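PDB 3KH5: protein MJ1225 from Methanocaldococcus jannaschii, which binds AMP and ADP through its CBS domains and is probably an archaeal counterpart of the regulatory gamma subunit of AMP-activated protein kinase, with no established cellular role. Local coordinates for residues I154-V158 with I266-I270; L140-D145 with L276-A280; V58-G62 with F78-I82. All blocks are in the same frame, centred on the assembly; numbering follows the deposited sequence.

Interaction 1: residues I154-V158 with I266-I270; sequences ITRDV and IKGII. With ADP (adenosine-5'-diphosphate), chain E.
Thr155 and Ile269 form a single antiparallel hydrogen-bonded bridge, and two backbone bonds hold it. Thr155 N gives its hydrogen to Ile269 O at 2.9 Å, approaching almost head-on to the carbonyl (C=O...N angle 168°). The return bond, Ile269 N to Thr155 O at 3.0 Å, is more bent, its donor tilted 15° from the carbonyl plane.

The apolar contacts gather around Gly268, whose CA lies only 3.5 Å from Val158 CG2, a tight carbon pair, while Ile154 CG2 touches the same CA at 3.7 Å. CG2 is the branch of Ile154 that lies anti to its backbone N, and this places the methyl against the strand backbone, where it also touches Ile269 O. A side chain at Gly268 would run into Ile154 CG2 and Thr155 O. Val158 CG2 also meets Ile266 CG2, methyl against methyl, at 4.0 Å.

The same segments form one wall of an ADP site. Thr155 OG1 is 2.6 Å from ribose O2' and also within hydrogen-bonding reach of O3', so both sugar hydroxyls are met by one group. Ile269 CG2 packs against the adenine at C4, 3.8 Å away, and Asp157 O comes up to adenine C2. This nucleotide-lined cleft is characteristic of paired CBS motifs.

Lys267 and Gly268 both face Val259, making a classic beta bulge in the hairpin with strand 256-260, while Lys267 NZ is salt-bridged to Glu238. Ile269 rests on Pro183 of strand 181-186, and the loop 154-158 touches that strand through Val158 and strand 256-260 through Ile154.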
ATOM      1  N   ILE A 154     -14.341   5.633  11.933  1.00 42.46           N
ATOM      2  CA  ILE A 154     -14.102   4.197  11.842  1.00 41.94           C
ATOM      3  C   ILE A 154     -14.926   3.549  10.728  1.00 42.19           C
ATOM      4  O   ILE A 154     -16.122   3.818  10.586  1.00 42.09           O
ATOM      5  CB  ILE A 154     -14.416   3.499  13.185  1.00 41.77           C
ATOM      6  CG1 ILE A 154     -13.557   4.090  14.308  1.00 41.02           C
ATOM      7  CG2 ILE A 154     -14.180   1.984  13.087  1.00 41.41           C
ATOM      8  CD1 ILE A 154     -14.056   3.749  15.704  1.00 40.16           C
ATOM      9  N   THR A 155     -14.266   2.704   9.938  1.00 42.43           N
ATOM     10  CA  THR A 155     -14.965   1.852   8.988  1.00 42.89           C
ATOM     11  C   THR A 155     -15.456   0.615   9.728  1.00 43.50           C
ATOM     12  O   THR A 155     -14.666  -0.168  10.258  1.00 43.55           O
ATOM     13  CB  THR A 155     -14.089   1.498   7.768  1.00 42.69           C
ATOM     14  OG1 THR A 155     -13.797   2.701   7.037  1.00 42.08           O
ATOM     15  CG2 THR A 155     -14.810   0.525   6.843  1.00 42.77           C
ATOM     16  N   ARG A 156     -16.773   0.469   9.761  1.00 44.33           N
ATOM     17  CA  ARG A 156     -17.428  -0.541  10.573  1.00 45.23           C
ATOM     18  C   ARG A 156     -17.435  -1.926   9.913  1.00 45.12           C
ATOM     19  O   ARG A 156     -17.205  -2.938  10.586  1.00 45.18           O
ATOM     20  CB  ARG A 156     -18.850  -0.050  10.948  1.00 45.63           C
ATOM     21  CG  ARG A 156     -19.846  -1.142  11.361  1.00 47.93           C
ATOM     22  CD  ARG A 156     -20.473  -1.822  10.142  1.00 51.93           C
ATOM     23  NE  ARG A 156     -21.888  -1.473   9.937  1.00 54.89           N
ATOM     24  CZ  ARG A 156     -22.383  -0.872   8.855  1.00 56.55           C
ATOM     25  NH1 ARG A 156     -21.592  -0.523   7.844  1.00 57.06           N
ATOM     26  NH2 ARG A 156     -23.685  -0.607   8.787  1.00 57.24           N
ATOM     27  N   ASP A 157     -17.709  -1.974   8.610  1.00 45.16           N
ATOM     28  CA  ASP A 157     -17.726  -3.256   7.901  1.00 45.21           C
ATOM     29  C   ASP A 157     -16.316  -3.602   7.446  1.00 44.73           C
ATOM     30  O   ASP A 157     -15.811  -3.038   6.474  1.00 44.63           O
ATOM     31  CB  ASP A 157     -18.702  -3.228   6.717  1.00 45.57           C
ATOM     32  CG  ASP A 157     -20.161  -3.383   7.149  1.00 46.64           C
ATOM     33  OD1 ASP A 157     -20.428  -3.837   8.304  1.00 47.44           O
ATOM     34  OD2 ASP A 157     -21.048  -3.061   6.319  1.00 47.63           O
ATOM     35  N   VAL A 158     -15.688  -4.525   8.169  1.00 44.25           N
ATOM     36  CA  VAL A 158     -14.289  -4.875   7.939  1.00 43.79           C
ATOM     37  C   VAL A 158     -14.153  -6.131   7.085  1.00 43.25           C
ATOM     38  O   VAL A 158     -14.771  -7.163   7.365  1.00 43.28           O
ATOM     39  CB  VAL A 158     -13.514  -5.085   9.268  1.00 43.85           C
ATOM     40  CG1 VAL A 158     -12.006  -5.039   9.028  1.00 43.83           C
ATOM     41  CG2 VAL A 158     -13.912  -4.043  10.295  1.00 43.97           C
ATOM     42  N   ILE A 266     -13.409  -7.384  16.866  1.00 54.70           N
ATOM     43  CA  ILE A 266     -13.195  -6.297  15.913  1.00 53.39           C
ATOM     44  C   ILE A 266     -14.420  -5.409  15.817  1.00 52.21           C
ATOM     45  O   ILE A 266     -15.522  -5.885  15.514  1.00 52.16           O
ATOM     46  CB  ILE A 266     -12.907  -6.842  14.495  1.00 53.58           C
ATOM     47  CG1 ILE A 266     -11.953  -8.037  14.555  1.00 53.72           C
ATOM     48  CG2 ILE A 266     -12.368  -5.727  13.577  1.00 53.57           C
ATOM     49  CD1 ILE A 266     -10.594  -7.715  15.137  1.00 53.97           C
ATOM     50  N   LYS A 267     -14.221  -4.116  16.056  1.00 50.53           N
ATOM     51  CA  LYS A 267     -15.298  -3.135  15.934  1.00 48.80           C
ATOM     52  C   LYS A 267     -15.204  -2.328  14.645  1.00 47.07           C
ATOM     53  O   LYS A 267     -16.142  -1.603  14.288  1.00 46.95           O
ATOM     54  CB  LYS A 267     -15.291  -2.178  17.132  1.00 49.15           C
ATOM     55  CG  LYS A 267     -15.228  -2.850  18.510  1.00 50.04           C
ATOM     56  CD  LYS A 267     -16.359  -3.864  18.745  1.00 51.50           C
ATOM     57  CE  LYS A 267     -17.756  -3.250  18.622  1.00 52.23           C
ATOM     58  NZ  LYS A 267     -17.916  -1.965  19.391  1.00 52.68           N
ATOM     59  N   GLY A 268     -14.077  -2.446  13.954  1.00 44.91           N
ATOM     60  CA  GLY A 268     -13.828  -1.636  12.771  1.00 42.22           C
ATOM     61  C   GLY A 268     -12.355  -1.550  12.445  1.00 40.45           C
ATOM     62  O   GLY A 268     -11.547  -2.339  12.941  1.00 40.05           O
ATOM     63  N   ILE A 269     -12.013  -0.598  11.588  1.00 38.79           N
ATOM     64  CA  ILE A 269     -10.635  -0.336  11.209  1.00 37.21           C
ATOM     65  C   ILE A 269     -10.602   1.154  10.918  1.00 36.04           C
ATOM     66  O   ILE A 269     -11.613   1.734  10.508  1.00 35.84           O
ATOM     67  CB  ILE A 269     -10.199  -1.205   9.982  1.00 37.35           C
ATOM     68  CG1 ILE A 269      -8.695  -1.064   9.690  1.00 37.35           C
ATOM     69  CG2 ILE A 269     -11.065  -0.908   8.742  1.00 37.30           C
ATOM     70  CD1 ILE A 269      -8.143  -2.095   8.701  1.00 37.15           C
ATOM     71  N   ILE A 270      -9.466   1.789  11.174  1.00 34.59           N
ATOM     72  CA  ILE A 270      -9.299   3.199  10.849  1.00 33.39           C
ATOM     73  C   ILE A 270      -7.965   3.379  10.137  1.00 32.86           C
ATOM     74  O   ILE A 270      -6.959   2.787  10.528  1.00 32.88           O
ATOM     75  CB  ILE A 270      -9.428   4.099  12.109  1.00 33.31           C
ATOM     76  CG1 ILE A 270      -9.262   5.584  11.748  1.00 33.22           C
ATOM     77  CG2 ILE A 270      -8.457   3.646  13.217  1.00 32.79           C
ATOM     78  CD1 ILE A 270      -9.888   6.545  12.748  1.00 33.81           C
TER
HETATM   79  PB  ADP E 284      -5.544   0.535   3.079  1.00 47.80           P
HETATM   80  O1B ADP E 284      -4.350   1.222   3.635  1.00 47.89           O
HETATM   81  O2B ADP E 284      -5.815  -0.926   3.793  1.00 46.75           O
HETATM   82  O3B ADP E 284      -5.440   0.223   1.494  1.00 47.81           O
HETATM   83  PA  ADP E 284      -7.296   2.771   2.606  1.00 44.76           P
HETATM   84  O1A ADP E 284      -6.791   4.019   3.228  1.00 45.01           O
HETATM   85  O2A ADP E 284      -6.940   2.618   1.041  1.00 44.93           O
HETATM   86  O3A ADP E 284      -6.847   1.413   3.364  1.00 46.09           O
HETATM   87  O5' ADP E 284      -8.864   2.616   2.828  1.00 43.23           O
HETATM   88  C5' ADP E 284      -9.859   3.440   2.192  1.00 40.37           C
HETATM   89  C4' ADP E 284     -11.171   3.226   2.994  1.00 38.76           C
HETATM   90  O4' ADP E 284     -11.409   1.782   3.079  1.00 37.85           O
HETATM   91  C3' ADP E 284     -11.072   3.747   4.440  1.00 37.84           C
HETATM   92  O3' ADP E 284     -12.344   4.258   4.851  1.00 38.01           O
HETATM   93  C2' ADP E 284     -10.708   2.501   5.253  1.00 37.10           C
HETATM   94  O2' ADP E 284     -11.205   2.585   6.600  1.00 35.85           O
HETATM   95  C1' ADP E 284     -11.404   1.372   4.477  1.00 37.00           C
HETATM   96  N9  ADP E 284     -10.678   0.067   4.672  1.00 36.21           N
HETATM   97  C8  ADP E 284      -9.356  -0.135   4.660  1.00 36.35           C
HETATM   98  N7  ADP E 284      -9.092  -1.424   4.882  1.00 36.12           N
HETATM   99  C5  ADP E 284     -10.247  -2.055   5.039  1.00 36.26           C
HETATM  100  C6  ADP E 284     -10.594  -3.380   5.290  1.00 36.42           C
HETATM  101  N6  ADP E 284      -9.659  -4.320   5.423  1.00 36.12           N
HETATM  102  N1  ADP E 284     -11.897  -3.692   5.392  1.00 36.59           N
HETATM  103  C2  ADP E 284     -12.836  -2.760   5.263  1.00 36.52           C
HETATM  104  N3  ADP E 284     -12.533  -1.489   5.022  1.00 36.40           N
HETATM  105  C4  ADP E 284     -11.253  -1.108   4.906  1.00 36.27           C

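Interaction 2: residues L140-D145 with L276-A280; sequences LLDKID and LKYFA
Leu140 and Tyr278 sandwich the ring of Phe279. On one face Leu140 CD1 stands 4.0 Å from the ring centroid and only 7° off its normal, a CH-pi contact; on the opposite face CD2 of Tyr278 lies over the centre. The Leu140 and Phe279 side chains run past each other in opposite directions, and Leu140 CB lies 3.7 Å from Phe279 CZ. Ile144 serves both rings with different branches. Its CG2, anti to the backbone N, lies over the face of the Tyr278 ring, 4.1 Å from the centroid, in a second CH-pi contact, while CG1 reaches Phe279 CZ at 3.7 Å, the side chains crossing at about a right angle.

One polar bond finishes the packed part: Asp145 N donates to Tyr278 OH at 3.1 Å, nearly straight at 163°. Because Tyr278 CG is anti to its backbone N (chi1 -175°), the ring extends from the chain end toward the loop and its hydroxyl arrives at this amide. The ring is thus held at its face by Ile144 and at its far end by Asp145.

The solvent side is looser. The Lys143 side chain puts CB at the edge of Phe279, 4.1 Å from CE1, before its bent chain leads off. Asp145 leaves CB near the tyrosine oxygen, but its OD2 is engaged by Asn147 N.

This is surface packing of the C terminus against the loop that follows helix 133-140. Ile144 and Tyr278 lean on Leu242 of helix 242-252, Leu140 on Ile103 of helix 103-112, and Leu276 touches both helix 103-112 and helix 133-140.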
ATOM      1  N   LEU A 140      -0.462  18.513   9.297  1.00 41.99           N
ATOM      2  CA  LEU A 140      -1.664  19.086   9.918  1.00 42.70           C
ATOM      3  C   LEU A 140      -1.996  18.530  11.303  1.00 43.51           C
ATOM      4  O   LEU A 140      -3.036  18.866  11.878  1.00 43.47           O
ATOM      5  CB  LEU A 140      -2.874  18.907   8.991  1.00 42.50           C
ATOM      6  CG  LEU A 140      -2.796  19.490   7.577  1.00 42.15           C
ATOM      7  CD1 LEU A 140      -4.044  19.120   6.788  1.00 41.50           C
ATOM      8  CD2 LEU A 140      -2.608  21.006   7.595  1.00 42.42           C
ATOM      9  N   LEU A 141      -1.109  17.689  11.826  1.00 44.73           N
ATOM     10  CA  LEU A 141      -1.345  16.953  13.070  1.00 46.09           C
ATOM     11  C   LEU A 141      -1.717  17.863  14.239  1.00 47.15           C
ATOM     12  O   LEU A 141      -2.664  17.577  14.979  1.00 47.18           O
ATOM     13  CB  LEU A 141      -0.115  16.103  13.408  1.00 45.98           C
ATOM     14  CG  LEU A 141      -0.100  15.171  14.624  1.00 46.10           C
ATOM     15  CD1 LEU A 141      -1.054  13.999  14.448  1.00 45.81           C
ATOM     16  CD2 LEU A 141       1.319  14.677  14.877  1.00 46.23           C
ATOM     17  N   ASP A 142      -0.977  18.961  14.392  1.00 48.59           N
ATOM     18  CA  ASP A 142      -1.243  19.915  15.464  1.00 50.02           C
ATOM     19  C   ASP A 142      -2.581  20.661  15.296  1.00 50.53           C
ATOM     20  O   ASP A 142      -3.064  21.284  16.246  1.00 50.68           O
ATOM     21  CB  ASP A 142      -0.066  20.889  15.650  1.00 50.28           C
ATOM     22  CG  ASP A 142       0.072  21.884  14.506  1.00 51.30           C
ATOM     23  OD1 ASP A 142      -0.917  22.134  13.793  1.00 52.20           O
ATOM     24  OD2 ASP A 142       1.182  22.430  14.327  1.00 52.21           O
ATOM     25  N   LYS A 143      -3.176  20.587  14.100  1.00 51.08           N
ATOM     26  CA  LYS A 143      -4.470  21.248  13.833  1.00 51.55           C
ATOM     27  C   LYS A 143      -5.696  20.386  14.151  1.00 51.55           C
ATOM     28  O   LYS A 143      -6.829  20.862  14.042  1.00 51.61           O
ATOM     29  CB  LYS A 143      -4.569  21.739  12.377  1.00 51.74           C
ATOM     30  CG  LYS A 143      -3.366  22.522  11.869  1.00 52.75           C
ATOM     31  CD  LYS A 143      -3.238  23.884  12.544  1.00 54.45           C
ATOM     32  CE  LYS A 143      -1.903  24.547  12.213  1.00 55.25           C
ATOM     33  NZ  LYS A 143      -1.798  24.949  10.780  1.00 55.77           N
ATOM     34  N   ILE A 144      -5.478  19.126  14.526  1.00 51.57           N
ATOM     35  CA  ILE A 144      -6.579  18.272  14.967  1.00 51.61           C
ATOM     36  C   ILE A 144      -6.879  18.623  16.418  1.00 52.16           C
ATOM     37  O   ILE A 144      -5.979  18.587  17.263  1.00 52.13           O
ATOM     38  CB  ILE A 144      -6.229  16.763  14.871  1.00 51.40           C
ATOM     39  CG1 ILE A 144      -5.760  16.392  13.458  1.00 51.05           C
ATOM     40  CG2 ILE A 144      -7.431  15.908  15.281  1.00 51.13           C
ATOM     41  CD1 ILE A 144      -5.082  15.029  13.358  1.00 50.54           C
ATOM     42  N   ASP A 145      -8.136  18.980  16.700  1.00 52.89           N
ATOM     43  CA  ASP A 145      -8.598  19.244  18.076  1.00 53.66           C
ATOM     44  C   ASP A 145      -8.311  18.024  18.939  1.00 54.03           C
ATOM     45  O   ASP A 145      -8.582  16.892  18.530  1.00 54.04           O
ATOM     46  CB  ASP A 145     -10.101  19.592  18.075  1.00 53.76           C
ATOM     47  CG  ASP A 145     -10.754  19.548  19.474  1.00 54.24           C
ATOM     48  OD1 ASP A 145     -11.963  19.857  19.551  1.00 54.82           O
ATOM     49  OD2 ASP A 145     -10.097  19.213  20.489  1.00 54.46           O
ATOM     50  N   LEU A 276      -7.969  11.763   7.483  1.00 37.76           N
ATOM     51  CA  LEU A 276      -8.087  12.943   6.640  1.00 38.57           C
ATOM     52  C   LEU A 276      -9.528  13.425   6.442  1.00 39.41           C
ATOM     53  O   LEU A 276      -9.740  14.551   5.990  1.00 39.26           O
ATOM     54  CB  LEU A 276      -7.382  12.739   5.293  1.00 38.45           C
ATOM     55  CG  LEU A 276      -5.850  12.804   5.226  1.00 38.38           C
ATOM     56  CD1 LEU A 276      -5.399  12.517   3.803  1.00 38.51           C
ATOM     57  CD2 LEU A 276      -5.317  14.158   5.686  1.00 38.16           C
ATOM     58  N   LYS A 277     -10.513  12.597   6.792  1.00 40.80           N
ATOM     59  CA  LYS A 277     -11.916  13.026   6.721  1.00 42.31           C
ATOM     60  C   LYS A 277     -12.243  14.108   7.756  1.00 43.56           C
ATOM     61  O   LYS A 277     -13.263  14.794   7.635  1.00 43.74           O
ATOM     62  CB  LYS A 277     -12.871  11.841   6.860  1.00 42.19           C
ATOM     63  CG  LYS A 277     -12.833  10.863   5.700  1.00 42.02           C
ATOM     64  CD  LYS A 277     -13.533   9.574   6.095  1.00 42.09           C
ATOM     65  CE  LYS A 277     -13.491   8.539   4.985  1.00 42.25           C
ATOM     66  NZ  LYS A 277     -14.112   7.249   5.414  1.00 42.55           N
ATOM     67  N   TYR A 278     -11.374  14.253   8.763  1.00 45.07           N
ATOM     68  CA  TYR A 278     -11.442  15.373   9.711  1.00 46.56           C
ATOM     69  C   TYR A 278     -11.369  16.707   8.975  1.00 47.63           C
ATOM     70  O   TYR A 278     -12.058  17.656   9.346  1.00 47.81           O
ATOM     71  CB  TYR A 278     -10.320  15.296  10.760  1.00 46.47           C
ATOM     72  CG  TYR A 278     -10.387  16.365  11.845  1.00 46.61           C
ATOM     73  CD1 TYR A 278     -11.248  16.227  12.934  1.00 46.83           C
ATOM     74  CD2 TYR A 278      -9.586  17.508  11.787  1.00 46.64           C
ATOM     75  CE1 TYR A 278     -11.317  17.198  13.928  1.00 47.18           C
ATOM     76  CE2 TYR A 278      -9.647  18.487  12.782  1.00 47.09           C
ATOM     77  CZ  TYR A 278     -10.515  18.321  13.850  1.00 47.33           C
ATOM     78  OH  TYR A 278     -10.587  19.276  14.838  1.00 47.80           O
ATOM     79  N   PHE A 279     -10.540  16.771   7.933  1.00 48.97           N
ATOM     80  CA  PHE A 279     -10.327  18.011   7.180  1.00 50.20           C
ATOM     81  C   PHE A 279     -11.155  18.100   5.895  1.00 50.90           C
ATOM     82  O   PHE A 279     -10.911  18.973   5.058  1.00 50.99           O
ATOM     83  CB  PHE A 279      -8.838  18.206   6.861  1.00 50.29           C
ATOM     84  CG  PHE A 279      -7.953  18.234   8.078  1.00 50.85           C
ATOM     85  CD1 PHE A 279      -7.653  19.438   8.714  1.00 51.18           C
ATOM     86  CD2 PHE A 279      -7.418  17.053   8.591  1.00 51.16           C
ATOM     87  CE1 PHE A 279      -6.833  19.464   9.847  1.00 51.42           C
ATOM     88  CE2 PHE A 279      -6.601  17.068   9.722  1.00 51.45           C
ATOM     89  CZ  PHE A 279      -6.306  18.277  10.350  1.00 51.47           C
ATOM     90  N   ALA A 280     -12.128  17.207   5.739  1.00 51.72           N
ATOM     91  CA  ALA A 280     -13.052  17.280   4.611  1.00 52.44           C
ATOM     92  C   ALA A 280     -14.066  18.401   4.833  1.00 52.80           C
ATOM     93  O   ALA A 280     -14.463  19.095   3.897  1.00 53.00           O
ATOM     94  CB  ALA A 280     -13.762  15.951   4.408  1.00 52.44           C
ATOM     95  OXT ALA A 280     -14.509  18.643   5.957  1.00 53.02           O
TER

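Interaction 3: residues V58-G62 with F78-I82; sequences VDFMG and FLAAI
Phe60 and Phe78 meet rim to rim, with CE2 of Phe60 3.6 Å from CE1 of Phe78. Neither ring covers the other: the centroids are 5.9 Å apart and the planes are inclined at 41°. Both rings extend from their helices with CG anti to the backbone N (chi1 173° for Phe60), which carries the Phe60 ring over to helix 78-81.

The aliphatic contacts lie at the leading edge of that same ring. Ala81 CB touches CZ of Phe60 at 3.9 Å, and Ile82 CG2 touches its CE2 at 3.7 Å, both near the ring plane. Ile82 CG2 also sits above one face of Phe78, toward its rim, so this methyl touches the edge of one ring and the face of the other. Helix 54-63 directly follows strand 48-53, as the last helix of a CBS motif does, and the contact packs it on the short helix 78-81 further along the chain. Replacing Phe60 by an alanine would probably open a gap beside Phe78 and Ile82 CG2, leaving Ala81 CB without its partner across the helices.

Met61 adds a more distant touch, CG to Phe78 CE1 at 4.4 Å. Leu69 and Ile70 of helix 68-73 pack on Phe60, while Leu203 of helix 196-203 meets Met61 and Phe78. A bound AMP lies about 7 Å from the Phe60 side chain.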
ATOM      1  N   VAL A  58       1.091  -7.700  -5.778  1.00 30.04           N
ATOM      2  CA  VAL A  58       0.137  -8.667  -5.207  1.00 30.34           C
ATOM      3  C   VAL A  58      -0.875  -9.167  -6.256  1.00 30.46           C
ATOM      4  O   VAL A  58      -1.250 -10.343  -6.263  1.00 30.51           O
ATOM      5  CB  VAL A  58      -0.571  -8.095  -3.947  1.00 30.38           C
ATOM      6  CG1 VAL A  58      -1.718  -8.993  -3.483  1.00 30.28           C
ATOM      7  CG2 VAL A  58       0.433  -7.920  -2.819  1.00 30.41           C
ATOM      8  N   ASP A  59      -1.297  -8.261  -7.133  1.00 30.50           N
ATOM      9  CA  ASP A  59      -2.129  -8.573  -8.300  1.00 30.64           C
ATOM     10  C   ASP A  59      -1.414  -9.581  -9.225  1.00 30.78           C
ATOM     11  O   ASP A  59      -1.932 -10.666  -9.517  1.00 30.89           O
ATOM     12  CB  ASP A  59      -2.411  -7.238  -9.012  1.00 30.56           C
ATOM     13  CG  ASP A  59      -3.408  -7.350 -10.155  1.00 30.85           C
ATOM     14  OD1 ASP A  59      -3.490  -8.405 -10.811  1.00 30.64           O
ATOM     15  OD2 ASP A  59      -4.095  -6.338 -10.423  1.00 31.31           O
ATOM     16  N   PHE A  60      -0.217  -9.193  -9.661  1.00 30.93           N
ATOM     17  CA  PHE A  60       0.695 -10.009 -10.463  1.00 31.28           C
ATOM     18  C   PHE A  60       0.938 -11.412  -9.893  1.00 31.54           C
ATOM     19  O   PHE A  60       0.968 -12.392 -10.636  1.00 31.66           O
ATOM     20  CB  PHE A  60       2.013  -9.236 -10.586  1.00 31.28           C
ATOM     21  CG  PHE A  60       3.127  -9.988 -11.249  1.00 31.56           C
ATOM     22  CD1 PHE A  60       3.073 -10.301 -12.603  1.00 31.75           C
ATOM     23  CD2 PHE A  60       4.266 -10.334 -10.525  1.00 32.21           C
ATOM     24  CE1 PHE A  60       4.122 -10.979 -13.219  1.00 32.08           C
ATOM     25  CE2 PHE A  60       5.322 -11.012 -11.131  1.00 32.43           C
ATOM     26  CZ  PHE A  60       5.250 -11.334 -12.481  1.00 32.13           C
ATOM     27  N   MET A  61       1.100 -11.498  -8.575  1.00 31.91           N
ATOM     28  CA  MET A  61       1.372 -12.767  -7.899  1.00 32.51           C
ATOM     29  C   MET A  61       0.193 -13.739  -7.896  1.00 32.52           C
ATOM     30  O   MET A  61       0.373 -14.923  -7.598  1.00 32.67           O
ATOM     31  CB  MET A  61       1.805 -12.513  -6.456  1.00 32.67           C
ATOM     32  CG  MET A  61       3.277 -12.173  -6.270  1.00 34.30           C
ATOM     33  SD  MET A  61       3.642 -11.470  -4.636  1.00 37.39           S
ATOM     34  CE  MET A  61       2.308 -12.132  -3.625  1.00 37.35           C
ATOM     35  N   GLY A  62      -1.006 -13.247  -8.210  1.00 32.45           N
ATOM     36  CA  GLY A  62      -2.209 -14.091  -8.108  1.00 32.22           C
ATOM     37  C   GLY A  62      -3.496 -13.357  -7.773  1.00 31.94           C
ATOM     38  O   GLY A  62      -4.584 -13.851  -8.072  1.00 31.96           O
ATOM     39  N   PHE A  78       7.438 -17.857 -12.618  1.00 51.17           N
ATOM     40  CA  PHE A  78       7.523 -16.568 -11.932  1.00 50.22           C
ATOM     41  C   PHE A  78       8.866 -15.895 -12.162  1.00 49.42           C
ATOM     42  O   PHE A  78       8.932 -14.682 -12.367  1.00 49.33           O
ATOM     43  CB  PHE A  78       7.287 -16.763 -10.432  1.00 50.32           C
ATOM     44  CG  PHE A  78       7.487 -15.521  -9.612  1.00 50.50           C
ATOM     45  CD1 PHE A  78       6.509 -14.534  -9.575  1.00 50.56           C
ATOM     46  CD2 PHE A  78       8.644 -15.346  -8.857  1.00 50.65           C
ATOM     47  CE1 PHE A  78       6.684 -13.386  -8.814  1.00 50.61           C
ATOM     48  CE2 PHE A  78       8.827 -14.199  -8.092  1.00 50.64           C
ATOM     49  CZ  PHE A  78       7.844 -13.218  -8.070  1.00 50.48           C
ATOM     50  N   LEU A  79       9.930 -16.690 -12.113  1.00 48.33           N
ATOM     51  CA  LEU A  79      11.279 -16.181 -12.307  1.00 47.22           C
ATOM     52  C   LEU A  79      11.503 -15.630 -13.709  1.00 46.12           C
ATOM     53  O   LEU A  79      12.182 -14.609 -13.873  1.00 46.01           O
ATOM     54  CB  LEU A  79      12.311 -17.251 -11.961  1.00 47.42           C
ATOM     55  CG  LEU A  79      13.092 -17.072 -10.653  1.00 47.87           C
ATOM     56  CD1 LEU A  79      12.278 -16.299  -9.612  1.00 48.33           C
ATOM     57  CD2 LEU A  79      13.525 -18.435 -10.118  1.00 48.19           C
ATOM     58  N   ALA A  80      10.938 -16.290 -14.718  1.00 44.76           N
ATOM     59  CA  ALA A  80      10.994 -15.749 -16.075  1.00 43.40           C
ATOM     60  C   ALA A  80      10.106 -14.508 -16.220  1.00 42.51           C
ATOM     61  O   ALA A  80      10.504 -13.524 -16.849  1.00 42.36           O
ATOM     62  CB  ALA A  80      10.602 -16.807 -17.095  1.00 43.50           C
ATOM     63  N   ALA A  81       8.911 -14.571 -15.630  1.00 41.33           N
ATOM     64  CA  ALA A  81       7.914 -13.504 -15.733  1.00 40.21           C
ATOM     65  C   ALA A  81       8.421 -12.186 -15.168  1.00 39.45           C
ATOM     66  O   ALA A  81       8.097 -11.118 -15.688  1.00 39.18           O
ATOM     67  CB  ALA A  81       6.616 -13.914 -15.047  1.00 40.21           C
ATOM     68  N   ILE A  82       9.222 -12.264 -14.108  1.00 38.69           N
ATOM     69  CA  ILE A  82       9.759 -11.054 -13.488  1.00 38.13           C
ATOM     70  C   ILE A  82      10.864 -10.384 -14.301  1.00 37.52           C
ATOM     71  O   ILE A  82      11.329  -9.304 -13.938  1.00 37.43           O
ATOM     72  CB  ILE A  82      10.211 -11.265 -12.018  1.00 38.28           C
ATOM     73  CG1 ILE A  82      11.262 -12.374 -11.911  1.00 38.58           C
ATOM     74  CG2 ILE A  82       8.996 -11.527 -11.120  1.00 38.48           C
ATOM     75  CD1 ILE A  82      11.901 -12.506 -10.533  1.00 38.87           C
TER

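How the interactions relate
From the N terminus, interaction 3 comes first and closes a short loop, bringing helix 54-63 back against helix 78-81 across 15 intervening residues that include helix 68-73. It is complete before the other two open. Interaction 2 then opens at 140-145 and interaction 1 at 154-158; interaction 1 closes first, at strand 266-271, and interaction 2 at the C terminus, so the one is nested within the other. Interaction 1 joins the third and fourth CBS motifs, interaction 2 the end of the second to the end of the fourth. Their centres are 20 Å apart, whereas interactions 2 and 3 lie 39 Å apart on opposite sides of the chain's centre.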